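PDB 6I2P: glycogen accumulation regulator GarA from Mycobacterium tuberculosis, which probably regulates glutamate metabolism and the tricarboxylic acid cycle through a forkhead-associated (FHA) domain of the kind that recognises phosphothreonine. Local coordinates for residues Leu73-Ala76 with Ile77-Ala80; Ala130-Ala133 with Asn134-Val138. All blocks are in the same frame, centred on the assembly; numbering follows the deposited sequence.

Contact 1 of 2, residues Leu73-Ala76 with Ile77-Ala80; sequences LDQA and ITSA
Leu-73 and Thr-78 meet on the inner side of the bend from Leu-73 to Ala-80, and here the packing is close. One methyl branch of the leucine, CD2, lies 3.8 Å from CG2 of Thr-78 and equally near its CB, the two side chains crossing at a slant. Leu-73 turns CG to the side of its own backbone N, opposite the carbonyl carbon (chi1 -56°), and the second torsion extends CD1 and turns CD2 aside, against the threonine. The hydroxyl of Thr-78 meets a water: this one molecule accepts from Thr-78 OG1 at 3.1 Å and also from the backbone N of Asp-74 at 3.1 Å, bridging the two ends of the bend. This bend carries the chain from one sheet of the FHA beta sandwich to the other, since strand 70-73 edges the first and strand 77-81 belongs to the second. Leu-73 faces the interior between them and also touches Leu-59, Ile-88 and Phe-102. On the outer side the fit is looser. Gln-75 directs CB toward the following strand, 3.7 Å from the carbonyl O of Ile-77 and 4.0 Å from Thr-78 OG1, while the residue as a whole remains exposed. Ile-77 points its CB away from the bend, and its side chain touches Glu-101 and Arg-103 of strand 100-105. Asp-87 from a loop borders Gln-75 and Thr-78, and its OD2 accepts a hydrogen bond from the backbone N of Ser-79.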
ATOM      1  N   LEU C  73      -3.645  18.080 -25.289  1.00 54.42           N
ATOM      2  CA  LEU C  73      -3.909  19.322 -24.568  1.00 54.47           C
ATOM      3  C   LEU C  73      -4.064  20.410 -25.634  1.00 61.36           C
ATOM      4  O   LEU C  73      -3.102  20.715 -26.346  1.00 60.97           O
ATOM      5  CB  LEU C  73      -2.750  19.660 -23.604  1.00 53.05           C
ATOM      6  CG  LEU C  73      -2.360  18.608 -22.565  1.00 55.75           C
ATOM      7  CD1 LEU C  73      -1.044  18.954 -21.911  1.00 54.95           C
ATOM      8  CD2 LEU C  73      -3.426  18.453 -21.504  1.00 58.20           C
ATOM      9  N   ASP C  74      -5.291  20.940 -25.792  1.00 60.69           N
ATOM     10  CA  ASP C  74      -5.606  21.966 -26.796  1.00 63.53           C
ATOM     11  C   ASP C  74      -6.544  23.063 -26.259  1.00 69.27           C
ATOM     12  O   ASP C  74      -6.925  23.976 -27.000  1.00 72.35           O
ATOM     13  CB  ASP C  74      -6.168  21.312 -28.077  1.00 66.78           C
ATOM     14  CG  ASP C  74      -7.431  20.476 -27.910  1.00 77.24           C
ATOM     15  OD1 ASP C  74      -7.935  20.363 -26.761  1.00 76.49           O
ATOM     16  OD2 ASP C  74      -7.917  19.931 -28.925  1.00 83.95           O
ATOM     17  N   GLN C  75      -6.898  22.969 -24.958  1.00 63.10           N
ATOM     18  CA  GLN C  75      -7.757  23.915 -24.241  1.00 63.54           C
ATOM     19  C   GLN C  75      -6.900  24.728 -23.261  1.00 65.15           C
ATOM     20  O   GLN C  75      -5.751  24.358 -22.996  1.00 61.84           O
ATOM     21  CB  GLN C  75      -8.839  23.155 -23.445  1.00 64.03           C
ATOM     22  CG  GLN C  75      -9.878  22.424 -24.285  1.00 71.29           C
ATOM     23  CD  GLN C  75     -10.553  21.292 -23.540  1.00 87.42           C
ATOM     24  OE1 GLN C  75     -10.561  21.221 -22.299  1.00 77.19           O
ATOM     25  NE2 GLN C  75     -11.149  20.378 -24.291  1.00 85.93           N
ATOM     26  N   ALA C  76      -7.471  25.815 -22.699  1.00 63.20           N
ATOM     27  CA  ALA C  76      -6.800  26.660 -21.712  1.00 62.74           C
ATOM     28  C   ALA C  76      -6.684  25.911 -20.380  1.00 64.25           C
ATOM     29  O   ALA C  76      -5.688  26.066 -19.677  1.00 62.43           O
ATOM     30  CB  ALA C  76      -7.566  27.960 -21.519  1.00 66.60           C
ATOM     31  N   ILE C  77      -7.707  25.105 -20.036  1.00 60.35           N
ATOM     32  CA  ILE C  77      -7.751  24.302 -18.811  1.00 57.83           C
ATOM     33  C   ILE C  77      -8.159  22.868 -19.165  1.00 60.06           C
ATOM     34  O   ILE C  77      -9.179  22.659 -19.827  1.00 61.97           O
ATOM     35  CB  ILE C  77      -8.663  24.949 -17.717  1.00 62.08           C
ATOM     36  CG1 ILE C  77      -8.050  26.266 -17.197  1.00 63.49           C
ATOM     37  CG2 ILE C  77      -8.906  23.983 -16.530  1.00 60.82           C
ATOM     38  CD1 ILE C  77      -9.039  27.283 -16.671  1.00 71.96           C
ATOM     39  N   THR C  78      -7.343  21.895 -18.745  1.00 52.66           N
ATOM     40  CA  THR C  78      -7.591  20.479 -18.985  1.00 51.04           C
ATOM     41  C   THR C  78      -7.472  19.747 -17.647  1.00 54.27           C
ATOM     42  O   THR C  78      -6.379  19.656 -17.090  1.00 52.76           O
ATOM     43  CB  THR C  78      -6.656  19.933 -20.084  1.00 54.75           C
ATOM     44  OG1 THR C  78      -6.507  20.897 -21.126  1.00 59.67           O
ATOM     45  CG2 THR C  78      -7.156  18.643 -20.680  1.00 49.07           C
ATOM     46  N   SER C  79      -8.596  19.276 -17.102  1.00 51.68           N
ATOM     47  CA  SER C  79      -8.588  18.587 -15.810  1.00 50.67           C
ATOM     48  C   SER C  79      -8.090  17.145 -15.927  1.00 52.98           C
ATOM     49  O   SER C  79      -8.299  16.498 -16.955  1.00 53.10           O
ATOM     50  CB  SER C  79      -9.962  18.647 -15.147  1.00 55.09           C
ATOM     51  OG  SER C  79     -10.963  18.073 -15.970  1.00 64.80           O
ATOM     52  N   ALA C  80      -7.420  16.655 -14.873  1.00 47.38           N
ATOM     53  CA  ALA C  80      -6.885  15.295 -14.813  1.00 45.84           C
ATOM     54  C   ALA C  80      -7.187  14.676 -13.443  1.00 48.47           C
ATOM     55  O   ALA C  80      -6.829  15.249 -12.413  1.00 46.17           O
ATOM     56  CB  ALA C  80      -5.379  15.302 -15.086  1.00 44.88           C
TER
HETATM   57  O   HOH W   1      -7.349  19.659 -23.887  1.00 62.45           O

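Contact 2 of 2, residues Ala130-Ala133 with Asn134-Val138; sequences AVLA and NGDEV
Ala-133 to Asp-136 form a type II beta turn, closed by a hydrogen bond of 3.2 Å from the backbone N of Asp-136 to the carbonyl O of Ala-133, and Gly-135 takes the positive phi (103°) that this turn needs at its third position. The Asp-136 side chain doubles back over the turn. With CG beside its own backbone N (chi1 -84°), its OD2 accepts from the backbone N of Ala-133 at 3.0 Å; the bond is almost straight (178°), although the donor stands well above the carboxylate plane. Backbone and side chain of one residue thus grip both polar ends of Ala-133. The other oxygen, OD1, accepts from Asn-123 ND2, so both carboxylate oxygens are engaged and the group's rotation is probably fixed. Beneath the turn, Leu-132 CD2 meets Val-138 CG2 at 3.8 Å, the two side chains nearly perpendicular, and the same methyl passes 4.1 Å from Asp-136 OD2. Asn-134 OD1 accepts from the backbone N of Thr-149. The turn leads from strand 129-132, paired with strand 108-113, into strand 137-140, which lies between strands 143-149 and 120-122; Phe-102 of strand 100-105 touches both Leu-132 and Val-138.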
ATOM      1  N   ALA C 130       4.006  23.760 -11.858  1.00 53.60           N
ATOM      2  CA  ALA C 130       5.243  23.727 -12.646  1.00 53.90           C
ATOM      3  C   ALA C 130       4.976  23.948 -14.115  1.00 56.46           C
ATOM      4  O   ALA C 130       4.005  23.416 -14.647  1.00 53.40           O
ATOM      5  CB  ALA C 130       5.961  22.397 -12.449  1.00 53.39           C
ATOM      6  N   VAL C 131       5.853  24.723 -14.773  1.00 56.05           N
ATOM      7  CA  VAL C 131       5.815  25.006 -16.211  1.00 56.61           C
ATOM      8  C   VAL C 131       6.378  23.755 -16.902  1.00 60.38           C
ATOM      9  O   VAL C 131       7.384  23.202 -16.449  1.00 60.57           O
ATOM     10  CB  VAL C 131       6.628  26.287 -16.562  1.00 63.86           C
ATOM     11  CG1 VAL C 131       6.729  26.507 -18.074  1.00 64.52           C
ATOM     12  CG2 VAL C 131       6.040  27.519 -15.877  1.00 65.35           C
ATOM     13  N   LEU C 132       5.720  23.302 -17.982  1.00 56.04           N
ATOM     14  CA  LEU C 132       6.141  22.112 -18.709  1.00 53.94           C
ATOM     15  C   LEU C 132       6.890  22.409 -20.004  1.00 58.90           C
ATOM     16  O   LEU C 132       6.455  23.223 -20.819  1.00 59.90           O
ATOM     17  CB  LEU C 132       4.951  21.170 -18.965  1.00 51.54           C
ATOM     18  CG  LEU C 132       4.179  20.680 -17.724  1.00 54.42           C
ATOM     19  CD1 LEU C 132       2.840  20.085 -18.107  1.00 52.73           C
ATOM     20  CD2 LEU C 132       4.999  19.693 -16.896  1.00 55.62           C
ATOM     21  N   ALA C 133       8.020  21.725 -20.174  1.00 55.10           N
ATOM     22  CA  ALA C 133       8.880  21.754 -21.354  1.00 56.77           C
ATOM     23  C   ALA C 133       8.803  20.370 -22.009  1.00 59.78           C
ATOM     24  O   ALA C 133       8.463  19.400 -21.327  1.00 58.22           O
ATOM     25  CB  ALA C 133      10.314  22.054 -20.945  1.00 59.70           C
ATOM     26  N   ASN C 134       9.101  20.276 -23.317  1.00 57.60           N
ATOM     27  CA  ASN C 134       9.060  19.011 -24.059  1.00 56.52           C
ATOM     28  C   ASN C 134      10.002  17.963 -23.442  1.00 59.59           C
ATOM     29  O   ASN C 134      11.196  18.228 -23.264  1.00 60.78           O
ATOM     30  CB  ASN C 134       9.386  19.234 -25.542  1.00 57.68           C
ATOM     31  CG  ASN C 134       9.392  17.966 -26.362  1.00 68.32           C
ATOM     32  OD1 ASN C 134       8.348  17.385 -26.662  1.00 52.02           O
ATOM     33  ND2 ASN C 134      10.575  17.504 -26.733  1.00 63.71           N
ATOM     34  N   GLY C 135       9.432  16.810 -23.095  1.00 53.60           N
ATOM     35  CA  GLY C 135      10.170  15.701 -22.503  1.00 53.18           C
ATOM     36  C   GLY C 135      10.000  15.525 -21.009  1.00 55.78           C
ATOM     37  O   GLY C 135      10.499  14.543 -20.450  1.00 54.98           O
ATOM     38  N   ASP C 136       9.303  16.475 -20.346  1.00 52.32           N
ATOM     39  CA  ASP C 136       9.039  16.431 -18.905  1.00 51.11           C
ATOM     40  C   ASP C 136       8.142  15.261 -18.540  1.00 53.23           C
ATOM     41  O   ASP C 136       7.230  14.920 -19.294  1.00 50.52           O
ATOM     42  CB  ASP C 136       8.408  17.744 -18.418  1.00 52.78           C
ATOM     43  CG  ASP C 136       9.389  18.861 -18.110  1.00 60.29           C
ATOM     44  OD1 ASP C 136      10.606  18.584 -18.032  1.00 61.80           O
ATOM     45  OD2 ASP C 136       8.938  20.010 -17.932  1.00 65.48           O
ATOM     46  N   GLU C 137       8.418  14.643 -17.380  1.00 51.28           N
ATOM     47  CA  GLU C 137       7.645  13.522 -16.864  1.00 49.77           C
ATOM     48  C   GLU C 137       6.748  13.966 -15.712  1.00 52.73           C
ATOM     49  O   GLU C 137       7.221  14.551 -14.738  1.00 52.33           O
ATOM     50  CB  GLU C 137       8.554  12.350 -16.466  1.00 52.14           C
ATOM     51  CG  GLU C 137       9.074  11.578 -17.676  1.00 67.61           C
ATOM     52  CD  GLU C 137       9.573  10.168 -17.428  1.00 93.32           C
ATOM     53  OE1 GLU C 137      10.726   9.876 -17.815  1.00 94.69           O
ATOM     54  OE2 GLU C 137       8.808   9.347 -16.870  1.00 91.11           O
ATOM     55  N   VAL C 138       5.443  13.706 -15.845  1.00 49.04           N
ATOM     56  CA  VAL C 138       4.423  14.067 -14.862  1.00 47.88           C
ATOM     57  C   VAL C 138       3.895  12.806 -14.190  1.00 50.64           C
ATOM     58  O   VAL C 138       3.407  11.901 -14.867  1.00 49.36           O
ATOM     59  CB  VAL C 138       3.274  14.925 -15.469  1.00 51.14           C
ATOM     60  CG1 VAL C 138       2.344  15.455 -14.374  1.00 50.91           C
ATOM     61  CG2 VAL C 138       3.819  16.079 -16.306  1.00 51.61           C
TER

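From the N terminus, contact 1 comes first: residues 73-80 close the short loop that leaves strand 70-73, at the margin of the six-stranded sheet, and enters strand 77-81 of the five-stranded one. Contact 2, residues 130-138, follows later and makes the reverse passage, from edge strand 129-132 of the five-stranded sheet into strand 137-140 inside the other. The two loops are in series, neither nested nor crossed. The centres of contact 1 and contact 2 lie about 15 Å apart and their nearest atoms about 6 Å, without touching. Phe-102 of strand 100-105 stands between them, reached by Leu-73 and Ala-80 from one contact and by Leu-132 and Val-138 from the other.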